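Local coordinates for protein aminotransferase class I and II (Streptococcus suis 89/1591, PDB 3P6K) that probably transfers amino groups with the help of pyridoxal phosphate, as a dimeric member of the class I and II aminotransferase family, at residues 295-300 with 367-372; 308-313 with 340-345; 196-201 with 302-307; 168-173 with 200-205. All coordinates share one frame; numbering follows the deposited sequence.

Interaction 1: 295-300 with 367-372; sequences EPLVSY and FLRRFD. With SO4 (sulfate ion), chain H.
The carboxylate of E295 and the guanidinium group of R369 approach from opposite directions and meet edge on, their planes only 21° apart. E295 OE2 takes the shortest of their bonds, 2.8 Å from R369 NH1, on its syn lone pair and in the guanidinium plane. OE1 adds two weaker, longer bonds, to NH1 and NH2 of the same arginine. R369 points its CB away from segment 295-300, so its chain must fold back: bends at chi2 (-72°) and chi3 (59°) return the charged group to the glutamate. The same bends present NE to D372 OD2, 2.9 Å away and again in the guanidinium plane, so that two acidic residues hold the flat group along its edge.

Next to the salt bridge, L297, the third residue of a type I turn from E295 to V298, directs CD1 at segment 367-372. That methyl group lies 3.5 Å from the carbonyl O of L368 and 4.2 Å from CB of F371. V298 CG1 meets the L368 CD1 methyl at 3.6 Å; branched, apolar side chains suit this spot, since L368 also rests on I313 and F322. Beyond the contact, R370 NH1 donates to O2 of a sulfate ion, probably from the crystallisation liquor.

The contact ties the turn after helix 270-294 to the C-terminal helix. E295 is buried and its OE2 is also bonded to S365 OG; with R369 and S365 as partners, its carboxylate would be expected to stay ionised, and the network sets one arginine between two carboxylates, whose like charges it would partly offset.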
loop_
_atom_site.group_PDB
_atom_site.type_symbol
_atom_site.label_atom_id
_atom_site.label_comp_id
_atom_site.label_asym_id
_atom_site.label_seq_id
_atom_site.Cartn_x
_atom_site.Cartn_y
_atom_site.Cartn_z
ATOM N N GLU B 295 31.345 22.894 15.630
ATOM C CA GLU B 295 30.328 23.961 15.434
ATOM C C GLU B 295 29.761 24.455 16.753
ATOM O O GLU B 295 28.991 23.718 17.374
ATOM C CB GLU B 295 29.119 23.508 14.571
ATOM C CG GLU B 295 29.205 23.750 13.144
ATOM C CD GLU B 295 29.395 25.237 12.790
ATOM O OE1 GLU B 295 28.834 26.175 13.434
ATOM O OE2 GLU B 295 30.190 25.443 11.877
ATOM N N PRO B 296 30.090 25.705 17.162
ATOM C CA PRO B 296 29.524 26.243 18.414
ATOM C C PRO B 296 28.003 26.521 18.438
ATOM O O PRO B 296 27.427 26.542 19.519
ATOM C CB PRO B 296 30.325 27.537 18.627
ATOM C CG PRO B 296 30.650 27.968 17.270
ATOM C CD PRO B 296 30.935 26.716 16.497
ATOM N N LEU B 297 27.368 26.722 17.291
ATOM C CA LEU B 297 25.919 26.972 17.216
ATOM C C LEU B 297 25.052 25.678 17.160
ATOM O O LEU B 297 23.810 25.771 17.171
ATOM C CB LEU B 297 25.610 27.885 16.011
ATOM C CG LEU B 297 26.188 29.316 16.085
ATOM C CD1 LEU B 297 25.963 30.073 14.761
ATOM C CD2 LEU B 297 25.611 30.091 17.276
ATOM N N VAL B 298 25.680 24.490 17.117
ATOM C CA VAL B 298 24.915 23.240 17.034
ATOM C C VAL B 298 25.266 22.254 18.159
ATOM O O VAL B 298 26.439 22.150 18.595
ATOM C CB VAL B 298 25.018 22.563 15.655
ATOM C CG1 VAL B 298 24.801 23.603 14.514
ATOM C CG2 VAL B 298 26.353 21.831 15.490
ATOM N N SER B 299 24.226 21.557 18.614
ATOM C CA SER B 299 24.322 20.519 19.655
ATOM C C SER B 299 23.164 19.527 19.502
ATOM O O SER B 299 22.151 19.838 18.857
ATOM C CB SER B 299 24.292 21.137 21.055
ATOM O OG SER B 299 23.050 21.790 21.305
ATOM N N TYR B 300 23.326 18.339 20.086
ATOM C CA TYR B 300 22.263 17.324 20.074
ATOM C C TYR B 300 22.417 16.263 21.133
ATOM O O TYR B 300 23.472 16.168 21.772
ATOM C CB TYR B 300 22.151 16.676 18.675
ATOM C CG TYR B 300 23.188 15.663 18.198
ATOM C CD1 TYR B 300 24.464 15.543 18.746
ATOM C CD2 TYR B 300 22.900 14.884 17.053
ATOM C CE1 TYR B 300 25.408 14.593 18.224
ATOM C CE2 TYR B 300 23.825 13.944 16.536
ATOM C CZ TYR B 300 25.062 13.807 17.121
ATOM O OH TYR B 300 25.949 12.923 16.575
ATOM N N PHE B 367 26.929 28.630 6.033
ATOM C CA PHE B 367 25.649 29.294 6.233
ATOM C C PHE B 367 25.465 29.794 7.667
ATOM O O PHE B 367 24.988 30.913 7.864
ATOM C CB PHE B 367 24.503 28.365 5.869
ATOM C CG PHE B 367 23.165 29.021 5.877
ATOM C CD1 PHE B 367 22.832 29.938 4.886
ATOM C CD2 PHE B 367 22.225 28.720 6.852
ATOM C CE1 PHE B 367 21.585 30.551 4.869
ATOM C CE2 PHE B 367 20.955 29.322 6.832
ATOM C CZ PHE B 367 20.641 30.238 5.839
ATOM N N LEU B 368 25.847 28.962 8.640
ATOM C CA LEU B 368 25.777 29.330 10.062
ATOM C C LEU B 368 26.638 30.561 10.439
ATOM O O LEU B 368 26.329 31.202 11.417
ATOM C CB LEU B 368 26.093 28.143 10.998
ATOM C CG LEU B 368 24.969 27.099 11.132
ATOM C CD1 LEU B 368 25.495 25.789 11.702
ATOM C CD2 LEU B 368 23.789 27.643 11.951
ATOM N N ARG B 369 27.680 30.876 9.658
ATOM C CA ARG B 369 28.527 32.067 9.868
ATOM C C ARG B 369 27.708 33.374 9.752
ATOM O O ARG B 369 28.071 34.362 10.363
ATOM C CB ARG B 369 29.731 32.138 8.902
ATOM C CG ARG B 369 30.679 30.921 8.794
ATOM C CD ARG B 369 31.615 30.664 9.979
ATOM N NE ARG B 369 30.967 30.449 11.294
ATOM C CZ ARG B 369 30.502 29.292 11.802
ATOM N NH1 ARG B 369 30.549 28.132 11.121
ATOM N NH2 ARG B 369 29.940 29.303 13.025
ATOM N N ARG B 370 26.609 33.370 8.987
ATOM C CA ARG B 370 25.689 34.525 8.897
ATOM C C ARG B 370 25.053 34.945 10.238
ATOM O O ARG B 370 24.529 36.050 10.331
ATOM C CB ARG B 370 24.544 34.238 7.923
ATOM C CG ARG B 370 24.974 34.106 6.468
ATOM C CD ARG B 370 24.029 33.228 5.666
ATOM N NE ARG B 370 22.811 33.869 5.174
ATOM C CZ ARG B 370 22.405 33.950 3.896
ATOM N NH1 ARG B 370 23.086 33.429 2.863
ATOM N NH2 ARG B 370 21.252 34.567 3.639
ATOM N N PHE B 371 25.070 34.049 11.231
ATOM C CA PHE B 371 24.485 34.259 12.560
ATOM C C PHE B 371 25.493 34.556 13.659
ATOM O O PHE B 371 25.091 34.651 14.810
ATOM C CB PHE B 371 23.632 33.036 12.934
ATOM C CG PHE B 371 22.554 32.767 11.949
ATOM C CD1 PHE B 371 21.359 33.472 12.014
ATOM C CD2 PHE B 371 22.753 31.880 10.900
ATOM C CE1 PHE B 371 20.350 33.266 11.059
ATOM C CE2 PHE B 371 21.750 31.668 9.941
ATOM C CZ PHE B 371 20.549 32.354 10.022
ATOM N N ASP B 372 26.782 34.699 13.339
ATOM C CA ASP B 372 27.772 35.045 14.364
ATOM C C ASP B 372 27.723 36.555 14.617
ATOM O O ASP B 372 27.442 37.345 13.709
ATOM C CB ASP B 372 29.174 34.587 13.980
ATOM C CG ASP B 372 29.293 33.067 13.894
ATOM O OD1 ASP B 372 28.726 32.312 14.727
ATOM O OD2 ASP B 372 29.986 32.615 12.979
HETATM S S SO4 H . 26.349 31.927 2.565
HETATM O O1 SO4 H . 26.676 30.707 3.295
HETATM O O2 SO4 H . 24.995 31.890 2.025
HETATM O O3 SO4 H . 26.524 33.095 3.427
HETATM O O4 SO4 H . 27.257 32.071 1.445
#

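Interaction 2: 308-313 with 340-345; sequences TSFVKI and FERDGY
F310 lays one face of its ring under the CB of Y345, a CH-pi contact 3.6 Å from the ring centroid and almost straight above it. The two residues belong to adjoining strands of the antiparallel sheet 298-300, 308-313, 345-349, 335-336, where K312 and Y345 form a non-hydrogen-bonded pair. Because CB takes the place over the face, the Y345 ring is slid aside: its plane is 12° from that of F310, yet the two barely overlap. F340 completes an aromatic cluster, its CD2 lying 3.7 Å from F310 CE1 with the ring planes 83° apart. At the rim of F310, in its plane, sits the CB of R342; the guanidinium group of that arginine turns away to I134 O and Q133. W140 packs edge-to-face on both F310 and Y345, so large flat side chains suit a site walled by other rings.

K312 has CG anti to its backbone N (chi1 -174°), which runs its aliphatic chain alongside the Y345 ring, both pointing the same way, with CB 3.7 Å from CE2. Lysine serves here by its methylenes, while its amine makes a long, weak ion pair with E136.

A type II turn from R342 to Y345 leads the chain into strand 345-349. G344 occupies its third position at a positive phi, where a side chain would strike the preceding carbonyl. Its own carbonyl O accepts a nearly straight bond of 3.0 Å from I313 N.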
loop_
_atom_site.group_PDB
_atom_site.type_symbol
_atom_site.label_atom_id
_atom_site.label_comp_id
_atom_site.label_asym_id
_atom_site.label_seq_id
_atom_site.Cartn_x
_atom_site.Cartn_y
_atom_site.Cartn_z
ATOM N N THR B 308 18.983 8.604 12.005
ATOM C CA THR B 308 18.228 9.866 12.073
ATOM C C THR B 308 18.721 10.580 13.321
ATOM O O THR B 308 19.181 9.933 14.280
ATOM C CB THR B 308 16.666 9.682 12.004
ATOM O OG1 THR B 308 16.020 10.972 11.957
ATOM C CG2 THR B 308 16.138 8.874 13.176
ATOM N N SER B 309 18.759 11.913 13.240
ATOM C CA SER B 309 19.170 12.773 14.353
ATOM C C SER B 309 18.324 13.991 14.302
ATOM O O SER B 309 17.734 14.305 13.245
ATOM C CB SER B 309 20.644 13.169 14.304
ATOM O OG SER B 309 20.971 14.014 13.212
ATOM N N PHE B 310 18.236 14.646 15.445
ATOM C CA PHE B 310 17.440 15.842 15.605
ATOM C C PHE B 310 18.418 16.795 16.298
ATOM O O PHE B 310 18.715 16.609 17.483
ATOM C CB PHE B 310 16.177 15.493 16.382
ATOM C CG PHE B 310 15.011 16.447 16.186
ATOM C CD1 PHE B 310 14.581 16.843 14.897
ATOM C CD2 PHE B 310 14.248 16.832 17.274
ATOM C CE1 PHE B 310 13.473 17.651 14.733
ATOM C CE2 PHE B 310 13.128 17.660 17.126
ATOM C CZ PHE B 310 12.744 18.065 15.840
ATOM N N VAL B 311 18.935 17.763 15.524
ATOM C CA VAL B 311 20.020 18.654 15.913
ATOM C C VAL B 311 19.496 20.042 16.282
ATOM O O VAL B 311 18.772 20.628 15.501
ATOM C CB VAL B 311 21.037 18.762 14.729
ATOM C CG1 VAL B 311 22.167 19.721 15.050
ATOM C CG2 VAL B 311 21.582 17.334 14.335
ATOM N N LYS B 312 19.898 20.556 17.443
ATOM C CA LYS B 312 19.473 21.883 17.941
ATOM C C LYS B 312 20.369 22.952 17.322
ATOM O O LYS B 312 21.594 22.840 17.387
ATOM C CB LYS B 312 19.576 21.955 19.469
ATOM C CG LYS B 312 19.020 23.263 20.091
ATOM C CD LYS B 312 18.876 23.241 21.658
ATOM C CE LYS B 312 20.126 22.672 22.397
ATOM N NZ LYS B 312 20.037 22.726 23.931
ATOM N N ILE B 313 19.762 23.976 16.736
ATOM C CA ILE B 313 20.504 25.074 16.090
ATOM C C ILE B 313 20.237 26.332 16.908
ATOM O O ILE B 313 19.101 26.816 16.939
ATOM C CB ILE B 313 20.124 25.221 14.597
ATOM C CG1 ILE B 313 20.310 23.874 13.867
ATOM C CG2 ILE B 313 20.950 26.370 13.920
ATOM C CD1 ILE B 313 20.287 23.961 12.337
ATOM N N PHE B 340 7.711 18.765 13.137
ATOM C CA PHE B 340 7.575 17.775 14.216
ATOM C C PHE B 340 7.125 18.478 15.523
ATOM O O PHE B 340 7.277 17.919 16.601
ATOM C CB PHE B 340 8.924 17.112 14.478
ATOM C CG PHE B 340 9.566 16.501 13.269
ATOM C CD1 PHE B 340 9.220 15.220 12.857
ATOM C CD2 PHE B 340 10.566 17.193 12.573
ATOM C CE1 PHE B 340 9.828 14.641 11.715
ATOM C CE2 PHE B 340 11.201 16.635 11.471
ATOM C CZ PHE B 340 10.810 15.361 11.010
ATOM N N GLU B 341 6.552 19.682 15.413
ATOM C CA GLU B 341 6.185 20.529 16.545
ATOM C C GLU B 341 7.322 20.801 17.543
ATOM O O GLU B 341 7.098 20.940 18.739
ATOM C CB GLU B 341 4.922 20.017 17.247
ATOM C CG GLU B 341 3.641 20.157 16.400
ATOM C CD GLU B 341 2.401 20.522 17.254
ATOM O OE1 GLU B 341 2.333 20.171 18.462
ATOM O OE2 GLU B 341 1.489 21.183 16.704
ATOM N N ARG B 342 8.544 20.893 17.032
ATOM C CA ARG B 342 9.714 21.174 17.868
ATOM C C ARG B 342 10.607 22.125 17.093
ATOM O O ARG B 342 11.639 21.725 16.562
ATOM C CB ARG B 342 10.466 19.885 18.254
ATOM C CG ARG B 342 9.765 18.948 19.230
ATOM C CD ARG B 342 9.725 19.520 20.662
ATOM N NE ARG B 342 9.246 18.497 21.596
ATOM C CZ ARG B 342 7.968 18.141 21.764
ATOM N NH1 ARG B 342 6.974 18.712 21.047
ATOM N NH2 ARG B 342 7.676 17.181 22.652
ATOM N N ASP B 343 10.234 23.402 17.084
ATOM C CA ASP B 343 11.024 24.411 16.367
ATOM C C ASP B 343 12.345 24.619 17.124
ATOM O O ASP B 343 12.451 24.288 18.283
ATOM C CB ASP B 343 10.234 25.700 16.158
ATOM C CG ASP B 343 10.710 26.496 14.931
ATOM O OD1 ASP B 343 11.892 26.364 14.516
ATOM O OD2 ASP B 343 9.883 27.252 14.385
ATOM N N GLY B 344 13.361 25.118 16.447
ATOM C CA GLY B 344 14.704 25.201 17.024
ATOM C C GLY B 344 15.583 24.004 16.753
ATOM O O GLY B 344 16.784 24.054 17.080
ATOM N N TYR B 345 15.007 22.951 16.138
ATOM C CA TYR B 345 15.723 21.734 15.761
ATOM C C TYR B 345 15.506 21.461 14.271
ATOM O O TYR B 345 14.627 22.048 13.616
ATOM C CB TYR B 345 15.193 20.516 16.557
ATOM C CG TYR B 345 15.247 20.652 18.063
ATOM C CD1 TYR B 345 14.223 21.277 18.775
ATOM C CD2 TYR B 345 16.338 20.140 18.787
ATOM C CE1 TYR B 345 14.285 21.394 20.198
ATOM C CE2 TYR B 345 16.414 20.254 20.173
ATOM C CZ TYR B 345 15.394 20.884 20.882
ATOM O OH TYR B 345 15.501 20.983 22.264
#

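Interaction 3: 196-201 with 302-307; sequences YRSFSE and RPAVVS
S198 and F199 supply the two polar links of this loop-to-loop contact, in which an ST turn at S198 faces an inverse gamma turn centred on A304. S198 OG donates to A304 O in a short bond of 2.5 Å, tilted 23° from the carbonyl plane. With OG anti to the backbone N (chi1 179°), the hydroxyl can reach across to that carbonyl and still accept from S200 N, the bond that makes the ST turn; S200 OG is bonded to it as well. Serine fits because one small oxygen can both donate and accept. The second link is between backbones: F199 N gives a 3.0 Å bond to V305 O, and this oxygen also lies at the edge of the F199 ring.

Apolar packing flanks these bonds. V305 CG1 touches F199 CB at 3.7 Å, and its CG2 branch is turned to S200. V306 divides its methyls too, CG2 resting on S198 CA while CG1 meets Y196 CB at 3.8 Å, the two side chains crossing at about a right angle. Each valine thus uses its two branches on different residues of segment 196-201.

The loop after strand 189-193 thereby meets the link between strands 298-300 and 308-313 close to the cofactor: Y196 OH is hydrogen-bonded to O3 of the pyridoxal-lysine at position 222. At the edge of the Y196 ring, near its plane, lies S307 OG, 3.7 Å from CE1.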
loop_
_atom_site.group_PDB
_atom_site.type_symbol
_atom_site.label_atom_id
_atom_site.label_comp_id
_atom_site.label_asym_id
_atom_site.label_seq_id
_atom_site.Cartn_x
_atom_site.Cartn_y
_atom_site.Cartn_z
ATOM N N TYR B 196 13.927 1.705 12.307
ATOM C CA TYR B 196 15.281 2.124 12.672
ATOM C C TYR B 196 15.860 1.232 13.773
ATOM O O TYR B 196 15.537 1.403 14.974
ATOM C CB TYR B 196 15.291 3.560 13.128
ATOM C CG TYR B 196 14.930 4.527 12.055
ATOM C CD1 TYR B 196 15.879 4.945 11.133
ATOM C CD2 TYR B 196 13.661 5.078 11.993
ATOM C CE1 TYR B 196 15.564 5.867 10.157
ATOM C CE2 TYR B 196 13.328 5.986 11.040
ATOM C CZ TYR B 196 14.279 6.381 10.110
ATOM O OH TYR B 196 13.960 7.280 9.140
ATOM N N ARG B 197 16.680 0.276 13.336
ATOM C CA ARG B 197 17.422 -0.643 14.201
ATOM C C ARG B 197 18.647 0.058 14.771
ATOM O O ARG B 197 19.452 0.603 14.008
ATOM C CB ARG B 197 17.921 -1.847 13.392
ATOM C CG ARG B 197 18.634 -2.950 14.194
ATOM C CD ARG B 197 19.134 -4.008 13.273
ATOM N NE ARG B 197 19.765 -5.137 13.948
ATOM C CZ ARG B 197 21.031 -5.169 14.376
ATOM N NH1 ARG B 197 21.848 -4.105 14.302
ATOM N NH2 ARG B 197 21.483 -6.280 14.948
ATOM N N SER B 198 18.805 0.040 16.097
ATOM C CA SER B 198 20.002 0.576 16.734
ATOM C C SER B 198 21.196 -0.350 16.513
ATOM O O SER B 198 21.082 -1.571 16.657
ATOM C CB SER B 198 19.793 0.743 18.245
ATOM O OG SER B 198 20.964 1.242 18.875
ATOM N N PHE B 199 22.334 0.244 16.171
ATOM C CA PHE B 199 23.606 -0.474 16.064
ATOM C C PHE B 199 24.481 -0.267 17.327
ATOM O O PHE B 199 25.647 -0.591 17.322
ATOM C CB PHE B 199 24.348 -0.027 14.804
ATOM C CG PHE B 199 23.753 -0.536 13.532
ATOM C CD1 PHE B 199 22.710 0.132 12.927
ATOM C CD2 PHE B 199 24.286 -1.661 12.899
ATOM C CE1 PHE B 199 22.177 -0.335 11.722
ATOM C CE2 PHE B 199 23.764 -2.117 11.707
ATOM C CZ PHE B 199 22.703 -1.453 11.128
ATOM N N SER B 200 23.904 0.276 18.396
ATOM C CA SER B 200 24.591 0.491 19.670
ATOM C C SER B 200 24.713 -0.809 20.459
ATOM O O SER B 200 24.144 -1.831 20.075
ATOM C CB SER B 200 23.830 1.521 20.522
ATOM O OG SER B 200 22.607 1.038 21.020
ATOM N N GLU B 201 25.439 -0.742 21.573
ATOM C CA GLU B 201 25.601 -1.874 22.500
ATOM C C GLU B 201 24.399 -2.062 23.421
ATOM O O GLU B 201 24.411 -2.973 24.246
ATOM C CB GLU B 201 26.855 -1.693 23.400
ATOM C CG GLU B 201 28.177 -1.475 22.676
ATOM C CD GLU B 201 28.496 -2.574 21.679
ATOM O OE1 GLU B 201 28.271 -3.764 21.990
ATOM O OE2 GLU B 201 28.973 -2.237 20.565
ATOM N N ARG B 302 22.912 12.731 21.058
ATOM C CA ARG B 302 23.449 11.784 20.071
ATOM C C ARG B 302 22.491 10.610 19.882
ATOM O O ARG B 302 22.098 10.008 20.857
ATOM C CB ARG B 302 24.823 11.267 20.519
ATOM C CG ARG B 302 25.575 10.387 19.537
ATOM C CD ARG B 302 26.938 10.028 20.122
ATOM N NE ARG B 302 27.847 9.330 19.189
ATOM C CZ ARG B 302 28.018 8.005 19.069
ATOM N NH1 ARG B 302 27.362 7.112 19.823
ATOM N NH2 ARG B 302 28.886 7.551 18.160
ATOM N N PRO B 303 22.090 10.297 18.635
ATOM C CA PRO B 303 21.186 9.140 18.496
ATOM C C PRO B 303 21.871 7.798 18.886
ATOM O O PRO B 303 23.117 7.719 18.902
ATOM C CB PRO B 303 20.826 9.186 17.008
ATOM C CG PRO B 303 21.976 9.810 16.370
ATOM C CD PRO B 303 22.531 10.787 17.321
ATOM N N ALA B 304 21.082 6.751 19.166
ATOM C CA ALA B 304 21.626 5.439 19.598
ATOM C C ALA B 304 22.140 4.658 18.394
ATOM O O ALA B 304 21.663 3.559 18.123
ATOM C CB ALA B 304 20.533 4.632 20.360
ATOM N N VAL B 305 23.123 5.217 17.678
ATOM C CA VAL B 305 23.663 4.660 16.411
ATOM C C VAL B 305 22.542 4.188 15.470
ATOM O O VAL B 305 22.451 3.025 15.029
ATOM C CB VAL B 305 24.761 3.574 16.635
ATOM C CG1 VAL B 305 25.590 3.385 15.349
ATOM C CG2 VAL B 305 25.669 3.982 17.750
ATOM N N VAL B 306 21.712 5.175 15.173
ATOM C CA VAL B 306 20.554 5.102 14.303
ATOM C C VAL B 306 20.777 6.229 13.288
ATOM O O VAL B 306 21.321 7.271 13.649
ATOM C CB VAL B 306 19.289 5.319 15.240
ATOM C CG1 VAL B 306 18.074 5.671 14.528
ATOM C CG2 VAL B 306 19.082 4.049 16.101
ATOM N N SER B 307 20.314 6.058 12.058
ATOM C CA SER B 307 20.618 7.009 10.990
ATOM C C SER B 307 19.808 8.329 10.984
ATOM O O SER B 307 19.914 9.059 10.032
ATOM C CB SER B 307 20.483 6.318 9.627
ATOM O OG SER B 307 19.131 6.214 9.229
#

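Interaction 4: 168-173 with 200-205; sequences GAVMDR and SELDVP
R173 NE and D203 OD2 form a salt bridge of 2.8 Å, the acid lying in the plane of the guanidinium group at its edge. Seen from the aspartate the match is less regular: R173 NE stands above the carboxylate plane, and the two flat groups are turned 36° apart. A water closes the same side, accepting from R173 NH2 and donating to D203 OD1, so the ion pair is joined both directly and through solvent. Arginine suits the place because its remaining nitrogen, NH1, can pair with E177 one turn further along helix 173-185. A bend at chi3 (-70°) swings the guanidinium group over P205, whose CG lies 3.8 Å above one face, offset toward the rim. The rigid proline ring also packs its CD against R173 CB at 3.7 Å.

The backbones are linked as well. R173 N donates to D203 O over 2.8 Å, while D172 CB comes within 3.4 Å of that oxygen. D172 itself is the N-cap of the helix: with chi1 at 68°, its OD1 is bonded to Y175 N.

Toward the other end V170 CG2 touches L202 CD1 at 3.6 Å and, more loosely, V204 CG2, a small apolar patch that A304 extends.

Two loops that follow the parallel strands 155-161 and 189-193 are thus joined beside a capped helix start. Such loops at the C-terminal ends of neighbouring strands belong to the large PLP-binding domain of fold type I aminotransferases.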
loop_
_atom_site.group_PDB
_atom_site.type_symbol
_atom_site.label_atom_id
_atom_site.label_comp_id
_atom_site.label_asym_id
_atom_site.label_seq_id
_atom_site.Cartn_x
_atom_site.Cartn_y
_atom_site.Cartn_z
ATOM N N GLY B 168 16.185 9.531 16.786
ATOM C CA GLY B 168 17.116 8.414 16.831
ATOM C C GLY B 168 17.337 7.858 18.239
ATOM O O GLY B 168 18.257 7.056 18.439
ATOM N N ALA B 169 16.501 8.256 19.207
ATOM C CA ALA B 169 16.576 7.752 20.579
ATOM C C ALA B 169 15.843 6.417 20.636
ATOM O O ALA B 169 14.828 6.259 19.960
ATOM C CB ALA B 169 15.917 8.733 21.562
ATOM N N VAL B 170 16.312 5.507 21.500
ATOM C CA VAL B 170 15.718 4.191 21.684
ATOM C C VAL B 170 15.345 3.868 23.112
ATOM O O VAL B 170 16.017 4.293 24.057
ATOM C CB VAL B 170 16.654 2.973 21.288
ATOM C CG1 VAL B 170 16.685 2.773 19.847
ATOM C CG2 VAL B 170 18.045 3.044 21.941
HETATM N N MSE B 171 14.295 3.065 23.229
HETATM C CA MSE B 171 13.884 2.458 24.481
HETATM C C MSE B 171 14.540 1.078 24.510
HETATM O O MSE B 171 14.239 0.235 23.662
HETATM C CB MSE B 171 12.379 2.303 24.530
HETATM C CG MSE B 171 11.606 3.598 24.465
HETATM SE SE MSE B 171 9.739 3.236 24.170
HETATM C CE MSE B 171 9.114 5.099 24.124
ATOM N N ASP B 172 15.435 0.861 25.472
ATOM C CA ASP B 172 16.123 -0.431 25.655
ATOM C C ASP B 172 15.240 -1.448 26.394
ATOM O O ASP B 172 14.084 -1.147 26.731
ATOM C CB ASP B 172 17.485 -0.210 26.322
ATOM C CG ASP B 172 17.404 0.253 27.762
ATOM O OD1 ASP B 172 16.344 0.139 28.424
ATOM O OD2 ASP B 172 18.475 0.686 28.246
ATOM N N ARG B 173 15.760 -2.650 26.629
ATOM C CA ARG B 173 14.982 -3.692 27.298
ATOM C C ARG B 173 14.364 -3.236 28.629
ATOM O O ARG B 173 13.191 -3.458 28.850
ATOM C CB ARG B 173 15.816 -4.971 27.514
ATOM C CG ARG B 173 15.111 -6.031 28.345
ATOM C CD ARG B 173 15.951 -7.294 28.522
ATOM N NE ARG B 173 16.021 -7.985 27.249
ATOM C CZ ARG B 173 15.131 -8.864 26.787
ATOM N NH1 ARG B 173 14.074 -9.280 27.509
ATOM N NH2 ARG B 173 15.353 -9.403 25.589
ATOM N N SER B 200 23.904 0.276 18.396
ATOM C CA SER B 200 24.591 0.491 19.670
ATOM C C SER B 200 24.713 -0.809 20.459
ATOM O O SER B 200 24.144 -1.831 20.075
ATOM C CB SER B 200 23.830 1.521 20.522
ATOM O OG SER B 200 22.607 1.038 21.020
ATOM N N GLU B 201 25.439 -0.742 21.573
ATOM C CA GLU B 201 25.601 -1.874 22.500
ATOM C C GLU B 201 24.399 -2.062 23.421
ATOM O O GLU B 201 24.411 -2.973 24.246
ATOM C CB GLU B 201 26.855 -1.693 23.400
ATOM C CG GLU B 201 28.177 -1.475 22.676
ATOM C CD GLU B 201 28.496 -2.574 21.679
ATOM O OE1 GLU B 201 28.271 -3.764 21.990
ATOM O OE2 GLU B 201 28.973 -2.237 20.565
ATOM N N LEU B 202 23.392 -1.184 23.348
ATOM C CA LEU B 202 22.187 -1.333 24.178
ATOM C C LEU B 202 21.430 -2.582 23.735
ATOM O O LEU B 202 21.468 -2.931 22.550
ATOM C CB LEU B 202 21.263 -0.109 24.042
ATOM C CG LEU B 202 21.783 1.250 24.541
ATOM C CD1 LEU B 202 20.851 2.360 24.124
ATOM C CD2 LEU B 202 21.961 1.209 26.040
ATOM N N ASP B 203 20.800 -3.265 24.697
ATOM C CA ASP B 203 19.935 -4.399 24.430
ATOM C C ASP B 203 18.601 -3.781 24.033
ATOM O O ASP B 203 17.891 -3.221 24.890
ATOM C CB ASP B 203 19.785 -5.292 25.669
ATOM C CG ASP B 203 18.841 -6.490 25.452
ATOM O OD1 ASP B 203 18.438 -6.776 24.323
ATOM O OD2 ASP B 203 18.521 -7.171 26.427
ATOM N N VAL B 204 18.279 -3.857 22.735
ATOM C CA VAL B 204 17.010 -3.319 22.194
ATOM C C VAL B 204 16.166 -4.463 21.577
ATOM O O VAL B 204 16.217 -4.717 20.373
ATOM C CB VAL B 204 17.243 -2.157 21.222
ATOM C CG1 VAL B 204 15.899 -1.539 20.810
ATOM C CG2 VAL B 204 18.190 -1.038 21.883
ATOM N N PRO B 205 15.385 -5.173 22.413
ATOM C CA PRO B 205 14.565 -6.200 21.835
ATOM C C PRO B 205 13.400 -5.590 21.067
ATOM O O PRO B 205 13.098 -4.410 21.259
ATOM C CB PRO B 205 14.036 -6.945 23.054
ATOM C CG PRO B 205 14.105 -5.980 24.160
ATOM C CD PRO B 205 15.244 -5.111 23.874
HETATM O O HOH W 1 17.221 -9.083 23.753
#

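Along the chain the segments begin with interaction 4, which shares S200 and E201 with interaction 3; their centres are about 7 Å apart, and A304 N is probably hydrogen-bonded to G168 O between them. Segments 168-173, 196-201 and 200-205 follow strands of the seven-stranded mixed sheet, whereas 302-307 links two strands of the small antiparallel one. Interaction 3 then hands over directly to strand 308-313 of interaction 2, its centre about 17 Å away. Interaction 2 is nested inside the loop closed by interaction 1, their centres about 14 Å apart, and both share the small sheet. Segments of interactions 1 and 3 alternate along the chain; in space, the series runs from cofactor loops to C-terminal helix 354-368.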